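Malonyl-CoA-[acyl-carrier-protein] transacylase (Coxiella burnetii, PDB 3TQE) probably transfers malonyl groups from coenzyme A to holo-acyl carrier protein, supplying malonyl-[ACP] for fatty acid synthesis. Local coordinates at residues G134-I139 and V202-P207; S174-A179 and C206-P211. All coordinates share one frame; numbering follows the deposited sequence. Where two conformers were deposited one is given.

Contact 1: G134-I139 and V202-P207; sequences GAMGAI and VPSHCP. With GLY (glycine), chain B.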
# COMPACT_ATOMS: atom_id res chain seq x y z
N GLY A 134 -11.91 17.24 -1.98
CA GLY A 134 -10.70 16.59 -2.50
C GLY A 134 -11.05 15.52 -3.50
O GLY A 134 -12.19 15.03 -3.59
N ALA A 135 -10.04 15.11 -4.24
CA ALA A 135 -10.21 14.05 -5.20
C ALA A 135 -8.86 13.45 -5.57
O ALA A 135 -7.81 14.03 -5.30
CB ALA A 135 -10.90 14.57 -6.48
N MSE A 136 -8.93 12.28 -6.18
CA MSE A 136 -7.80 11.65 -6.82
C MSE A 136 -8.22 11.22 -8.18
O MSE A 136 -9.39 10.94 -8.43
CB MSE A 136 -7.30 10.44 -6.02
CG MSE A 136 -6.89 10.79 -4.62
SE MSE A 136 -6.00 9.38 -3.66
CE MSE A 136 -4.27 9.62 -4.41
N GLY A 137 -7.25 11.17 -9.07
CA GLY A 137 -7.49 10.79 -10.44
C GLY A 137 -6.34 10.01 -11.03
O GLY A 137 -5.20 10.28 -10.74
N ALA A 138 -6.67 9.07 -11.89
CA ALA A 138 -5.70 8.24 -12.55
C ALA A 138 -5.47 8.73 -13.95
O ALA A 138 -6.43 9.00 -14.67
CB ALA A 138 -6.22 6.83 -12.60
N ILE A 139 -4.21 8.82 -14.33
CA ILE A 139 -3.81 9.22 -15.66
C ILE A 139 -2.96 8.10 -16.23
O ILE A 139 -1.97 7.71 -15.62
CB ILE A 139 -3.02 10.50 -15.66
CG1 ILE A 139 -3.86 11.64 -15.08
CG2 ILE A 139 -2.58 10.85 -17.07
CD1 ILE A 139 -3.12 12.92 -14.91
N VAL A 202 -10.69 11.02 -0.43
CA VAL A 202 -9.57 11.53 0.34
C VAL A 202 -8.38 11.77 -0.56
O VAL A 202 -7.92 10.84 -1.20
CB VAL A 202 -9.17 10.50 1.41
CG1 VAL A 202 -7.93 10.97 2.17
CG2 VAL A 202 -10.35 10.29 2.35
N PRO A 203 -7.88 13.01 -0.63
CA PRO A 203 -6.76 13.29 -1.51
C PRO A 203 -5.43 13.00 -0.82
O PRO A 203 -4.77 13.87 -0.28
CB PRO A 203 -6.92 14.77 -1.80
CG PRO A 203 -7.49 15.32 -0.53
CD PRO A 203 -8.44 14.24 -0.04
N SER A 204 -5.05 11.75 -0.87
CA SER A 204 -3.86 11.32 -0.16
C SER A 204 -2.59 11.71 -0.90
O SER A 204 -2.62 12.04 -2.09
CB SER A 204 -3.92 9.82 0.09
OG SER A 204 -4.09 9.10 -1.11
N HIS A 205 -1.48 11.71 -0.17
CA HIS A 205 -0.17 11.93 -0.72
C HIS A 205 -0.03 13.26 -1.38
O HIS A 205 0.56 13.35 -2.44
CB HIS A 205 0.19 10.80 -1.68
CG HIS A 205 0.08 9.49 -1.02
ND1 HIS A 205 0.87 9.16 0.05
CD2 HIS A 205 -0.78 8.46 -1.18
CE1 HIS A 205 0.52 7.96 0.50
NE2 HIS A 205 -0.50 7.54 -0.22
N CYS A 206 -0.56 14.27 -0.71
CA CYS A 206 -0.40 15.63 -1.14
C CYS A 206 -0.50 16.51 0.07
O CYS A 206 -0.86 16.05 1.14
CB CYS A 206 -1.43 16.00 -2.21
SG CYS A 206 -3.07 16.40 -1.67
N PRO A 207 -0.19 17.80 -0.07
CA PRO A 207 -0.18 18.67 1.09
C PRO A 207 -1.51 18.84 1.80
O PRO A 207 -1.54 19.26 2.95
CB PRO A 207 0.31 19.99 0.50
CG PRO A 207 1.14 19.59 -0.61
CD PRO A 207 0.49 18.43 -1.22
N GLY B . -3.52 5.98 -1.31
CA GLY B . -4.05 5.12 -0.20
C GLY B . -3.54 5.54 1.16
O GLY B . -3.51 4.78 2.15
OXT GLY B . -3.12 6.67 1.31
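Met136 and Ser204 meet beside the pocket that binds a glycine molecule next to the predicted catalytic pair Ser96 and His205. The selenomethionine Met136 carries most of the contact from the strand side. Its chain runs extended from CA to SE and then bends at the last bond (chi3 81°), which turns the CE methyl toward Ser204. SE lies 3.4 Å from the carbonyl O of Val202, and CE is 3.7 Å from Ser204 O, so the bent end lies against the backbone of the loop. Nearer the strand, Met136 CG rests 4.0 Å from Pro203 CA. Pro203 is the centre of an inverse gamma turn, closed by a weak 3.0 Å bond from Ser204 N to Val202 O. Its ring packs on the strand backbone, with CB 3.7 Å from Ala135 O and CG 4.0 Å from the CA of Gly134, which has no side chain to hold the ring off. The turn delivers Ser204 to the pocket: in one of two deposited conformers, OG accepts a 3.2 Å hydrogen bond from the glycine N. The same N lies in the ring plane at the edge of His205, whereas the carboxylate OXT approaches obliquely, 3.2 Å from His205 NE2. Arg121 also bonds the glycine. His205 NE2 is hydrogen-bonded to Ser96, and ND1 to the carbonyl of Gln254. Strand 134-140 runs antiparallel between strands 194-197 and 170-174 in the ferredoxin-like subdomain; Met136 also touches Val172 and Ala163, while Ala135 packs on helix 177-189.

Contact 2: S174-A179 and C206-P211; sequences SGHSEA and CPLMQP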
# COMPACT_ATOMS: atom_id res chain seq x y z
N SER A 174 -3.63 13.89 -7.02
CA SER A 174 -4.41 14.17 -5.85
C SER A 174 -4.47 15.66 -5.61
O SER A 174 -3.52 16.36 -5.92
CB SER A 174 -3.72 13.50 -4.67
OG SER A 174 -4.53 13.56 -3.55
N GLY A 175 -5.55 16.12 -5.01
CA GLY A 175 -5.64 17.50 -4.58
C GLY A 175 -7.07 17.94 -4.45
O GLY A 175 -7.97 17.15 -4.20
N HIS A 176 -7.27 19.22 -4.62
CA HIS A 176 -8.61 19.74 -4.62
C HIS A 176 -9.41 19.19 -5.77
O HIS A 176 -8.88 19.04 -6.87
CB HIS A 176 -8.59 21.24 -4.73
CG HIS A 176 -8.10 21.90 -3.50
ND1 HIS A 176 -6.89 22.55 -3.44
CD2 HIS A 176 -8.65 22.01 -2.26
CE1 HIS A 176 -6.72 23.04 -2.22
NE2 HIS A 176 -7.79 22.74 -1.50
N SER A 177 -10.68 18.93 -5.53
CA SER A 177 -11.49 18.25 -6.51
C SER A 177 -11.55 19.00 -7.83
O SER A 177 -11.44 18.40 -8.88
CB SER A 177 -12.89 18.00 -6.01
OG SER A 177 -13.43 19.15 -5.52
N GLU A 178 -11.71 20.31 -7.77
CA GLU A 178 -11.86 21.07 -9.01
C GLU A 178 -10.56 21.03 -9.80
O GLU A 178 -10.57 20.95 -11.03
CB GLU A 178 -12.23 22.52 -8.70
CG GLU A 178 -13.55 22.68 -7.95
CD GLU A 178 -13.38 22.69 -6.41
OE1 GLU A 178 -12.26 22.40 -5.91
OE2 GLU A 178 -14.39 23.01 -5.71
N ALA A 179 -9.44 21.10 -9.09
CA ALA A 179 -8.13 21.12 -9.70
C ALA A 179 -7.79 19.78 -10.31
O ALA A 179 -7.23 19.70 -11.38
CB ALA A 179 -7.09 21.53 -8.67
N CYS A 206 -0.56 14.27 -0.71
CA CYS A 206 -0.40 15.63 -1.14
C CYS A 206 -0.50 16.51 0.07
O CYS A 206 -0.86 16.05 1.14
CB CYS A 206 -1.43 16.00 -2.21
SG CYS A 206 -3.07 16.40 -1.67
N PRO A 207 -0.19 17.80 -0.07
CA PRO A 207 -0.18 18.67 1.09
C PRO A 207 -1.51 18.84 1.80
O PRO A 207 -1.54 19.26 2.95
CB PRO A 207 0.31 19.99 0.50
CG PRO A 207 1.14 19.59 -0.61
CD PRO A 207 0.49 18.43 -1.22
N LEU A 208 -2.62 18.49 1.16
CA LEU A 208 -3.90 18.53 1.86
C LEU A 208 -3.98 17.56 3.03
O LEU A 208 -4.83 17.71 3.88
CB LEU A 208 -5.06 18.26 0.92
CG LEU A 208 -5.19 19.29 -0.19
CD1 LEU A 208 -6.39 18.91 -1.01
CD2 LEU A 208 -5.32 20.70 0.39
N MSE A 209 -3.07 16.59 3.06
CA MSE A 209 -3.03 15.67 4.17
C MSE A 209 -2.24 16.21 5.35
O MSE A 209 -2.14 15.54 6.37
CB MSE A 209 -2.42 14.36 3.73
CG MSE A 209 -3.27 13.51 2.86
SE MSE A 209 -4.97 12.95 3.65
CE MSE A 209 -6.09 14.27 2.80
N GLN A 210 -1.68 17.42 5.25
CA GLN A 210 -0.86 17.89 6.34
C GLN A 210 -1.58 17.87 7.71
O GLN A 210 -0.98 17.51 8.70
CB GLN A 210 -0.29 19.27 6.05
CG GLN A 210 0.75 19.70 7.07
CD GLN A 210 2.00 18.83 7.07
OE1 GLN A 210 2.58 18.54 6.03
NE2 GLN A 210 2.42 18.40 8.27
N PRO A 211 -2.87 18.22 7.78
CA PRO A 211 -3.50 18.16 9.09
C PRO A 211 -3.52 16.76 9.67
O PRO A 211 -3.39 16.57 10.87
CB PRO A 211 -4.92 18.63 8.81
CG PRO A 211 -4.80 19.45 7.59
CD PRO A 211 -3.73 18.85 6.77
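Leu208 lays its CD1 methyl over one face of the His176 ring, a CH-pi contact with CD1 4.1 Å from the His176 ring centroid and 10° off the normal. The two side chains cross at about a right angle. The second methyl, CD2, sits 3.7 Å from His176 NE2, so both branches of the leucine are used on the imidazole. CD1 also reaches the backbone, 3.6 Å from Gly175 C, where the chain turns a corner on leaving its strand. Beside the leucine, Cys206 points its thiol at the same corner, with SG 4.0 Å from Gly175 CA and, in one of two deposited conformers of the serine, 3.7 Å from Ser174 OG. The thiol stands between its own backbone N and carbonyl carbon (chi1 80°), and from there it accepts a hydrogen bond from Leu208 N, 3.5 Å from Cys206 SG at 150°. That bond ties the two residues bearing on the corner to each other, and a backbone bond of 3.0 Å from Met209 N to Cys206 O tightens the same short 3-10 turn. Farther out, the N-H of Val159 bonds His176 ND1, which helps to hold the ring's rotation with its face toward Leu208 CD1. In that same conformer Ser174 OG probably bonds the carbonyl O of Ser204. His176 is the N-cap residue of helix 177-189, and the 3-10 turn leads into helix 210-220. The contact thus joins the starts of two helices, with strand 160-167 alongside, where Gln161 touches Cys206, and Val129, just past helix 111-128, against Leu208.

Both contacts bear on the loop that leads from strand 194-197 to helix 210-220, and they share Cys206 and Pro207; the centres of contact 1 and contact 2 are about 6 Å apart. Contact 1 is wholly buried and ends in a polar pocket, mixing selenium, carbonyl and hydroxyl groups with a bound ligand. Contact 2 lies nearer the surface, where the partly exposed His176 and Leu208 pack by methyl-on-ring and thiol contacts, without the ligand. The two are joined where strand 134-140 meets the corner after strand 170-174: Ala135 N lies 2.9 Å from Gly175 O, a probable hydrogen bond. Together they hold successive parts of the histidine-bearing loop, 202-204 and 206-208, against one end of the ferredoxin-like sheet.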